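Local coordinates for protein transcriptional regulator fur family (Xanthomonas campestris pv. campestris, PDB 7DH8) that binds zinc and probably acts as a zinc-dependent Fur-family repressor, attaching to regulatory DNA to control zinc-uptake genes, at residues A[33-38]-A[93-98]. Numbering follows the deposited sequence.
Sequences RACSER and NGFVHK. With ZN (zinc ion), chain B.
With CG turned beside the backbone N and anti to the carbonyl carbon (chi1 -55°), the ring of F95 reaches out to helix 25-35, where C35, with the same kind of first torsion (chi1 -69°), brings SG up to it. The far end of the ring meets the segment 33-38 at two points. SG of C35 lies 4.1 Å from CE2 of F95. It sits obliquely to the F95 ring, 4.9 Å from the centroid and 48° off the normal, a sulfur-aromatic contact. A34 offers its methyl, CB, to CE1 of F95 at 4.2 Å, also obliquely. The carbonyl O of N93 stands 3.8 Å above the ring plane, over its centre. G94, at positive phi, is the C-prime residue of the Schellman motif that ends helix 80-92 (F95 N to L90 O, G94 N to M91 O), and the chain then turns into strand 96-99. Two residues after F95, H97 binds zinc through NE2 at 2.0 Å; C108, H116 and E131 complete the site, and F95 hydrogen-bonds through its backbone to C108. The contact is small and carries no polar bond; sulfur and methyl against aromatic carbon probably hold the first helix to the segment entering the zinc site mainly by dispersion.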
loop_
_atom_site.group_PDB
_atom_site.type_symbol
_atom_site.label_atom_id
_atom_site.label_comp_id
_atom_site.label_asym_id
_atom_site.label_seq_id
_atom_site.Cartn_x
_atom_site.Cartn_y
_atom_site.Cartn_z
ATOM N N ARG A 33 18.337 20.445 -11.807
ATOM C CA ARG A 33 19.148 21.273 -10.891
ATOM C C ARG A 33 18.749 20.932 -9.463
ATOM O O ARG A 33 19.228 21.552 -8.554
ATOM C CB ARG A 33 19.074 22.775 -11.197
ATOM C CG ARG A 33 20.305 23.558 -10.744
ATOM C CD ARG A 33 20.079 24.997 -10.319
ATOM N NE ARG A 33 21.299 25.761 -10.142
ATOM C CZ ARG A 33 21.511 26.957 -10.680
ATOM N NH1 ARG A 33 20.570 27.534 -11.419
ATOM N NH2 ARG A 33 22.654 27.583 -10.460
ATOM N N ALA A 34 17.848 19.985 -9.259
ATOM C CA ALA A 34 17.649 19.586 -7.852
ATOM C C ALA A 34 18.718 18.537 -7.542
ATOM O O ALA A 34 18.995 18.314 -6.362
ATOM C CB ALA A 34 16.250 19.117 -7.598
ATOM N N CYS A 35 19.245 17.889 -8.588
ATOM C CA CYS A 35 20.337 16.908 -8.484
ATOM C C CYS A 35 21.745 17.492 -8.362
ATOM O O CYS A 35 22.492 16.972 -7.485
ATOM C CB CYS A 35 20.451 16.107 -9.763
ATOM S SG CYS A 35 19.061 14.995 -10.033
ATOM N N SER A 36 22.114 18.482 -9.206
ATOM C CA SER A 36 23.404 19.225 -9.051
ATOM C C SER A 36 22.485 19.744 -7.962
ATOM O O SER A 36 21.298 19.593 -8.140
ATOM C CB SER A 36 23.897 19.912 -10.317
ATOM O OG SER A 36 23.904 19.079 -11.464
ATOM N N GLU A 37 23.085 20.386 -6.978
ATOM C CA GLU A 37 22.620 20.852 -5.651
ATOM C C GLU A 37 22.663 19.802 -4.537
ATOM O O GLU A 37 22.090 20.039 -3.478
ATOM C CB GLU A 37 21.137 21.169 -5.703
ATOM C CG GLU A 37 20.828 22.525 -5.140
ATOM C CD GLU A 37 19.744 23.265 -5.885
ATOM O OE1 GLU A 37 18.564 23.064 -5.557
ATOM O OE2 GLU A 37 20.093 24.060 -6.766
ATOM N N ARG A 38 23.159 18.616 -4.862
ATOM C CA ARG A 38 23.457 17.549 -3.895
ATOM C C ARG A 38 24.391 16.591 -4.617
ATOM O O ARG A 38 24.682 16.776 -5.789
ATOM C CB ARG A 38 22.233 16.920 -3.261
ATOM C CG ARG A 38 22.270 16.995 -1.747
ATOM C CD ARG A 38 23.275 16.012 -1.186
ATOM N NE ARG A 38 23.816 16.412 0.100
ATOM C CZ ARG A 38 24.908 15.914 0.689
ATOM N NH1 ARG A 38 25.633 14.970 0.120
ATOM N NH2 ARG A 38 25.291 16.384 1.858
ATOM N N ASN A 93 15.690 8.936 -4.393
ATOM C CA ASN A 93 15.829 10.378 -4.257
ATOM C C ASN A 93 14.499 11.120 -4.245
ATOM O O ASN A 93 14.486 12.359 -4.293
ATOM C CB ASN A 93 16.713 10.888 -5.385
ATOM C CG ASN A 93 18.128 10.374 -5.261
ATOM O OD1 ASN A 93 18.881 10.838 -4.406
ATOM N ND2 ASN A 93 18.483 9.378 -6.068
ATOM N N GLY A 94 13.386 10.402 -4.217
ATOM C CA GLY A 94 12.090 11.022 -4.052
ATOM C C GLY A 94 11.557 11.783 -5.244
ATOM O O GLY A 94 10.635 12.590 -5.066
ATOM N N PHE A 95 12.085 11.556 -6.448
ATOM C CA PHE A 95 11.518 12.179 -7.641
ATOM C C PHE A 95 10.346 11.401 -8.236
ATOM O O PHE A 95 9.612 11.952 -9.048
ATOM C CB PHE A 95 12.605 12.366 -8.706
ATOM C CG PHE A 95 13.795 13.148 -8.206
ATOM C CD1 PHE A 95 13.642 14.474 -7.773
ATOM C CD2 PHE A 95 15.055 12.573 -8.148
ATOM C CE1 PHE A 95 14.721 15.200 -7.318
ATOM C CE2 PHE A 95 16.140 13.303 -7.693
ATOM C CZ PHE A 95 15.974 14.613 -7.272
ATOM N N VAL A 96 10.181 10.137 -7.869
ATOM C CA VAL A 96 9.128 9.269 -8.397
ATOM C C VAL A 96 8.611 8.494 -7.209
ATOM O O VAL A 96 9.391 8.125 -6.327
ATOM C CB VAL A 96 9.678 8.322 -9.477
ATOM C CG1 VAL A 96 8.814 7.013 -9.591
ATOM C CG2 VAL A 96 9.832 9.064 -10.838
ATOM N N HIS A 97 7.305 8.293 -7.136
ATOM C CA HIS A 97 6.731 7.509 -6.070
ATOM C C HIS A 97 6.200 6.228 -6.667
ATOM O O HIS A 97 5.570 6.256 -7.723
ATOM C CB HIS A 97 5.576 8.236 -5.349
ATOM C CG HIS A 97 5.996 9.504 -4.667
ATOM N ND1 HIS A 97 6.595 9.506 -3.425
ATOM C CD2 HIS A 97 5.889 10.802 -5.037
ATOM C CE1 HIS A 97 6.864 10.754 -3.071
ATOM N NE2 HIS A 97 6.413 11.562 -4.018
ATOM N N LYS A 98 6.415 5.122 -5.964
ATOM C CA LYS A 98 5.744 3.892 -6.312
ATOM C C LYS A 98 4.484 3.796 -5.477
ATOM O O LYS A 98 4.550 3.854 -4.244
ATOM C CB LYS A 98 6.619 2.663 -6.056
ATOM C CG LYS A 98 5.929 1.339 -6.609
ATOM C CD LYS A 98 6.763 0.105 -6.196
ATOM C CE LYS A 98 5.969 -1.217 -6.334
ATOM N NZ LYS A 98 6.885 -2.416 -6.114
HETATM ZN ZN ZN B . 6.387 13.556 -3.730
#